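Local coordinates for protein putative acyl-CoA dehydrogenase (Burkholderia xenovorans, PDB 5JSC) that probably belongs to the acyl-CoA dehydrogenase family of flavoproteins and binds flavin-adenine dinucleotide in a four-chain assembly, at residues C[270-275]-C[372-377]; C[358-361]-C[365-368]. One frame throughout, in Å; residues are numbered along the deposited sequence.

Contact 1: residues C[270-275]-C[372-377]. With EDO (1,2-ethanediol), chain O.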
loop_
_atom_site.group_PDB
_atom_site.type_symbol
_atom_site.label_atom_id
_atom_site.label_comp_id
_atom_site.label_asym_id
_atom_site.label_seq_id
_atom_site.Cartn_x
_atom_site.Cartn_y
_atom_site.Cartn_z
ATOM N N LEU C 270 13.329 -9.449 11.749
ATOM C CA LEU C 270 14.194 -9.623 10.591
ATOM C C LEU C 270 14.601 -11.080 10.415
ATOM O O LEU C 270 14.616 -11.591 9.290
ATOM C CB LEU C 270 15.421 -8.724 10.767
ATOM C CG LEU C 270 16.606 -8.905 9.827
ATOM C CD1 LEU C 270 16.188 -8.617 8.392
ATOM C CD2 LEU C 270 17.743 -7.966 10.259
ATOM N N GLY C 271 14.951 -11.758 11.513
ATOM C CA GLY C 271 15.298 -13.173 11.419
ATOM C C GLY C 271 14.150 -14.030 10.915
ATOM O O GLY C 271 14.334 -14.895 10.053
ATOM N N PHE C 272 12.945 -13.810 11.456
ATOM C CA PHE C 272 11.771 -14.502 10.931
ATOM C C PHE C 272 11.597 -14.222 9.439
ATOM O O PHE C 272 11.315 -15.140 8.654
ATOM C CB PHE C 272 10.517 -14.080 11.703
ATOM C CG PHE C 272 10.477 -14.563 13.136
ATOM C CD1 PHE C 272 10.784 -15.886 13.462
ATOM C CD2 PHE C 272 10.117 -13.689 14.162
ATOM C CE1 PHE C 272 10.736 -16.323 14.776
ATOM C CE2 PHE C 272 10.067 -14.125 15.483
ATOM C CZ PHE C 272 10.384 -15.441 15.792
ATOM N N ALA C 273 11.765 -12.960 9.026
ATOM C CA ALA C 273 11.650 -12.614 7.609
ATOM C C ALA C 273 12.700 -13.336 6.769
ATOM O O ALA C 273 12.402 -13.816 5.665
ATOM C CB ALA C 273 11.751 -11.100 7.418
ATOM N N ARG C 274 13.942 -13.416 7.261
ATOM C CA ARG C 274 14.965 -14.114 6.489
ATOM C C ARG C 274 14.624 -15.586 6.322
ATOM O O ARG C 274 14.894 -16.178 5.267
ATOM C CB ARG C 274 16.335 -13.964 7.151
ATOM C CG ARG C 274 16.914 -12.561 7.066
ATOM C CD ARG C 274 18.411 -12.610 7.334
ATOM N NE ARG C 274 19.042 -11.294 7.478
ATOM C CZ ARG C 274 19.434 -10.522 6.466
ATOM N NH1 ARG C 274 19.218 -10.901 5.217
ATOM N NH2 ARG C 274 20.035 -9.356 6.707
ATOM N N HIS C 275 14.041 -16.205 7.352
ATOM C CA HIS C 275 13.603 -17.590 7.205
ATOM C C HIS C 275 12.545 -17.700 6.112
ATOM O O HIS C 275 12.623 -18.575 5.239
ATOM C CB HIS C 275 13.080 -18.109 8.547
ATOM C CG HIS C 275 12.866 -19.590 8.590
ATOM N ND1 HIS C 275 12.444 -20.244 9.728
ATOM C CD2 HIS C 275 13.004 -20.543 7.638
ATOM C CE1 HIS C 275 12.341 -21.539 9.477
ATOM N NE2 HIS C 275 12.684 -21.748 8.220
ATOM N N TYR C 372 3.820 -17.360 9.919
ATOM C CA TYR C 372 2.609 -16.551 9.850
ATOM C C TYR C 372 1.987 -16.370 11.229
ATOM O O TYR C 372 1.460 -15.293 11.550
ATOM C CB TYR C 372 1.626 -17.210 8.879
ATOM C CG TYR C 372 0.286 -16.513 8.759
ATOM C CD1 TYR C 372 0.137 -15.366 7.976
ATOM C CD2 TYR C 372 -0.841 -17.021 9.410
ATOM C CE1 TYR C 372 -1.118 -14.733 7.847
ATOM C CE2 TYR C 372 -2.085 -16.410 9.278
ATOM C CZ TYR C 372 -2.215 -15.262 8.508
ATOM O OH TYR C 372 -3.443 -14.651 8.388
ATOM N N ARG C 373 2.037 -17.409 12.064
ATOM C CA ARG C 373 1.565 -17.266 13.440
ATOM C C ARG C 373 2.568 -16.523 14.311
ATOM O O ARG C 373 2.178 -15.682 15.128
ATOM C CB ARG C 373 1.245 -18.638 14.034
ATOM C CG ARG C 373 0.041 -19.279 13.335
ATOM C CD ARG C 373 -0.440 -20.537 14.029
ATOM N NE ARG C 373 0.389 -21.667 13.669
ATOM C CZ ARG C 373 1.292 -22.219 14.466
ATOM N NH1 ARG C 373 1.470 -21.762 15.702
ATOM N NH2 ARG C 373 2.007 -23.245 14.028
ATOM N N GLU C 374 3.860 -16.806 14.137
ATOM C CA GLU C 374 4.873 -16.265 15.036
ATOM C C GLU C 374 4.986 -14.747 14.924
ATOM O O GLU C 374 5.205 -14.059 15.930
ATOM C CB GLU C 374 6.220 -16.914 14.724
ATOM C CG GLU C 374 7.290 -16.601 15.738
ATOM C CD GLU C 374 7.145 -17.450 16.984
ATOM O OE1 GLU C 374 7.191 -18.695 16.866
ATOM O OE2 GLU C 374 6.966 -16.877 18.076
ATOM N N ILE C 375 4.873 -14.200 13.712
ATOM C CA ILE C 375 5.218 -12.791 13.546
ATOM C C ILE C 375 4.163 -11.862 14.132
ATOM O O ILE C 375 4.487 -10.727 14.501
ATOM C CB ILE C 375 5.463 -12.473 12.055
ATOM C CG1 ILE C 375 6.095 -11.081 11.879
ATOM C CG2 ILE C 375 4.173 -12.610 11.231
ATOM C CD1 ILE C 375 7.451 -10.924 12.570
ATOM N N ARG C 376 2.911 -12.316 14.254
ATOM C CA ARG C 376 1.823 -11.362 14.460
ATOM C C ARG C 376 1.985 -10.594 15.767
ATOM O O ARG C 376 1.738 -9.380 15.810
ATOM C CB ARG C 376 0.471 -12.081 14.412
ATOM C CG ARG C 376 -0.731 -11.132 14.365
ATOM C CD ARG C 376 -0.604 -10.168 13.198
ATOM N NE ARG C 376 -1.602 -9.098 13.144
ATOM C CZ ARG C 376 -1.489 -7.952 13.816
ATOM N NH1 ARG C 376 -0.466 -7.776 14.651
ATOM N NH2 ARG C 376 -2.400 -6.988 13.687
ATOM N N ALA C 377 2.449 -11.267 16.830
ATOM C CA ALA C 377 2.583 -10.595 18.119
ATOM C C ALA C 377 3.698 -9.558 18.140
ATOM O O ALA C 377 3.655 -8.654 18.979
ATOM C CB ALA C 377 2.836 -11.609 19.238
HETATM C C1 EDO O . 22.456 -8.515 9.295
HETATM O O1 EDO O . 21.053 -8.765 9.282
HETATM C C2 EDO O . 23.195 -9.743 9.808
HETATM O O2 EDO O . 22.627 -10.924 9.237
#
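F272 and E374 meet in a CH-pi contact. The CG methylene of E374 lies over one face of the F272 ring, 3.7 Å from the ring centroid and 29° off the ring normal. It is displaced towards the outer end of the ring, and E374 CG comes within 3.3 Å of F272 CZ. E374 reaches this place with CG anti to the backbone N (chi1 -170°); the chain then bends at chi2, and the carboxylate plane lies 13° from the ring plane. Phenylalanine offers a flat apolar face, and glutamate suits the spot because its methylenes can pack there while the acid reaches further: E374 OE2 is hydrogen-bonded to H226 NE2.

The apolar part is smaller. I375 CD1 comes obliquely to the same ring, 4.2 Å from F272 CD2. A branched aliphatic residue suits this place, since I375 also packs on A346 and I350 of helix 332-356. No hydrogen bond joins the two segments.

Polar groups of helix 270-275 turn elsewhere. R274 NH2 donates to O1 of 1,2-ethanediol at 2.8 Å, in the guanidinium plane, and R274 NE makes a salt bridge with E96. The short helix also faces a second subunit, where Y372 stacks on Y372 of that chain.

Here the long helix 250-286 packs against the short helix 367-376, in the mainly helical C-terminal domain of the acyl-CoA dehydrogenase fold.

Contact 2: residues C[358-361]-C[365-368]. With FAD (flavin-adenine dinucleotide), chain T.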
loop_
_atom_site.group_PDB
_atom_site.type_symbol
_atom_site.label_atom_id
_atom_site.label_comp_id
_atom_site.label_asym_id
_atom_site.label_seq_id
_atom_site.Cartn_x
_atom_site.Cartn_y
_atom_site.Cartn_z
ATOM N N GLY C 358 1.277 -21.768 -1.865
ATOM C CA GLY C 358 -0.052 -22.282 -2.162
ATOM C C GLY C 358 -0.695 -22.930 -0.949
ATOM O O GLY C 358 -0.555 -22.461 0.188
ATOM N N GLY C 359 -1.403 -24.039 -1.190
ATOM C CA GLY C 359 -2.093 -24.714 -0.102
ATOM C C GLY C 359 -1.160 -25.118 1.024
ATOM O O GLY C 359 -1.520 -25.038 2.206
ATOM N N MET C 360 0.060 -25.534 0.678
ATOM C CA MET C 360 1.034 -25.908 1.692
ATOM C C MET C 360 1.383 -24.743 2.606
ATOM O O MET C 360 1.830 -24.961 3.739
ATOM C CB MET C 360 2.289 -26.438 1.007
ATOM C CG MET C 360 3.248 -27.123 1.920
ATOM S SD MET C 360 4.458 -27.982 0.915
ATOM C CE MET C 360 3.447 -29.292 0.228
ATOM N N GLY C 361 1.176 -23.512 2.144
ATOM C CA GLY C 361 1.467 -22.350 2.966
ATOM C C GLY C 361 0.618 -22.235 4.217
ATOM O O GLY C 361 1.023 -21.547 5.167
ATOM N N GLY C 365 2.359 -26.621 10.704
ATOM C CA GLY C 365 3.698 -27.081 10.976
ATOM C C GLY C 365 4.704 -26.861 9.869
ATOM O O GLY C 365 5.895 -27.109 10.087
ATOM N N THR C 366 4.278 -26.422 8.686
ATOM C CA THR C 366 5.267 -25.999 7.703
ATOM C C THR C 366 5.938 -24.722 8.186
ATOM O O THR C 366 5.383 -23.963 8.987
ATOM C CB THR C 366 4.631 -25.750 6.337
ATOM O OG1 THR C 366 3.731 -24.643 6.443
ATOM C CG2 THR C 366 3.867 -26.980 5.861
ATOM N N ALA C 367 7.146 -24.476 7.678
ATOM C CA ALA C 367 7.905 -23.320 8.143
ATOM C C ALA C 367 7.122 -22.025 7.957
ATOM O O ALA C 367 7.032 -21.204 8.880
ATOM C CB ALA C 367 9.256 -23.253 7.424
ATOM N N VAL C 368 6.516 -21.830 6.782
ATOM C CA VAL C 368 5.875 -20.539 6.544
ATOM C C VAL C 368 4.570 -20.418 7.330
ATOM O O VAL C 368 4.207 -19.315 7.752
ATOM C CB VAL C 368 5.662 -20.280 5.036
ATOM C CG1 VAL C 368 7.007 -20.247 4.307
ATOM C CG2 VAL C 368 4.703 -21.302 4.405
HETATM P PA FAD T . 0.683 -23.668 -6.719
HETATM O O1A FAD T . -0.094 -24.053 -7.930
HETATM O O2A FAD T . 2.046 -24.307 -6.576
HETATM O O5B FAD T . 0.803 -22.093 -6.692
HETATM C C5B FAD T . 1.644 -21.466 -5.702
HETATM C C4B FAD T . 1.431 -19.982 -5.847
HETATM O O4B FAD T . 1.905 -19.569 -7.143
HETATM C C3B FAD T . -0.023 -19.531 -5.852
HETATM O O3B FAD T . -0.588 -19.461 -4.544
HETATM C C2B FAD T . 0.076 -18.167 -6.537
HETATM O O2B FAD T . 0.419 -17.154 -5.592
HETATM C C1B FAD T . 1.226 -18.389 -7.534
HETATM N N9A FAD T . 0.821 -18.536 -8.929
HETATM C C8A FAD T . 0.003 -19.502 -9.453
HETATM N N7A FAD T . -0.105 -19.460 -10.759
HETATM C C5A FAD T . 0.695 -18.386 -11.121
HETATM C C6A FAD T . 1.023 -17.829 -12.370
HETATM N N6A FAD T . 0.551 -18.289 -13.537
HETATM N N1A FAD T . 1.862 -16.770 -12.384
HETATM C C2A FAD T . 2.331 -16.305 -11.221
HETATM N N3A FAD T . 2.090 -16.749 -9.984
HETATM C C4A FAD T . 1.265 -17.803 -10.002
HETATM N N1 FAD T . -8.539 -28.232 -4.118
HETATM C C2 FAD T . -9.508 -29.070 -4.585
HETATM O O2 FAD T . -9.419 -29.631 -5.685
HETATM N N3 FAD T . -10.630 -29.297 -3.829
HETATM C C4 FAD T . -10.905 -28.736 -2.597
HETATM O O4 FAD T . -11.902 -29.078 -1.974
HETATM C C4X FAD T . -9.898 -27.830 -2.121
HETATM N N5 FAD T . -10.051 -27.306 -0.933
HETATM C C5X FAD T . -8.997 -26.583 -0.399
HETATM C C6 FAD T . -9.080 -26.156 0.928
HETATM C C7 FAD T . -8.007 -25.529 1.551
HETATM C C7M FAD T . -8.118 -25.117 2.998
HETATM C C8 FAD T . -6.827 -25.305 0.828
HETATM C C8M FAD T . -5.638 -24.637 1.472
HETATM C C9 FAD T . -6.748 -25.713 -0.498
HETATM C C9A FAD T . -7.816 -26.354 -1.117
HETATM N N10 FAD T . -7.722 -26.875 -2.425
HETATM C C10 FAD T . -8.735 -27.646 -2.945
HETATM C "C1'" FAD T . -6.479 -26.690 -3.187
HETATM C "C2'" FAD T . -6.309 -25.284 -3.755
HETATM O "O2'" FAD T . -7.226 -25.059 -4.828
HETATM C "C3'" FAD T . -4.874 -25.106 -4.254
HETATM O "O3'" FAD T . -4.042 -25.079 -3.099
HETATM C "C4'" FAD T . -4.631 -23.835 -5.071
HETATM O "O4'" FAD T . -5.275 -23.957 -6.341
HETATM C "C5'" FAD T . -3.157 -23.541 -5.259
HETATM O "O5'" FAD T . -2.536 -24.706 -5.844
HETATM P P FAD T . -1.166 -25.186 -5.139
HETATM O O1P FAD T . -1.332 -25.379 -3.677
HETATM O O2P FAD T . -0.697 -26.420 -5.858
HETATM O O3P FAD T . -0.154 -23.986 -5.403
#
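This is a short-range packing contact, within one turn-rich connection between helix 332-356 and helix 367-376, where the 3-10 segment 359-361 folds back on the start of the next helix. V368 sets the CG2 methyl 3.7 Å from G361 CA, and the bare glycine backbone accepts the branched side chain closely. T366 lies against the M360 carbonyl, with T366 OG1 3.3 Å and T366 CG2 3.6 Å from M360 O; T366 CG2 is also 4.0 Å from M360 CG.

T366 is the N-cap of the second helix. Its hydroxyl stands between the backbone N and the carbonyl carbon (chi1 65°), from where OG1 is hydrogen-bonded to Q363 O and, weakly, to E369 N. Threonine thus offers a capping oxygen and a packing methyl together.

Within the turn, G361 N bonds to G358 O at 2.8 Å. G358 has positive phi just after a helix, which favours glycine, and its CA comes 3.7 Å from O3P of flavin-adenine dinucleotide. The G359 N-H points almost straight at O1P (2.8 Å, 167°). No hydrogen bond crosses the contact, which is van der Waals packing, partly against a carbonyl; the polar atoms bond elsewhere, backbone N-H to phosphate, hydroxyl to Q363 O and weakly to the helix.

How the contacts relate
Both contacts use helix 367-376, contact 2 at its beginning and contact 1 towards its other end, and H275 of contact 1 packs on A367 of contact 2. Contact 1 is the more buried, nearer the centre of the chain, and joins helices distant in sequence through an aromatic ring and aliphatic carbons. Contact 2 lies further out, is partly buried, and ties a loop to the helix that follows it through a glycine, methyl groups and the backbone and side chain of M360. Neither has a hydrogen bond between its segments. One difference is that G358 and G359 bring the backbone of contact 2 up to a phosphate of flavin-adenine dinucleotide, whereas contact 1 relies on large side chains. A second subunit borders both.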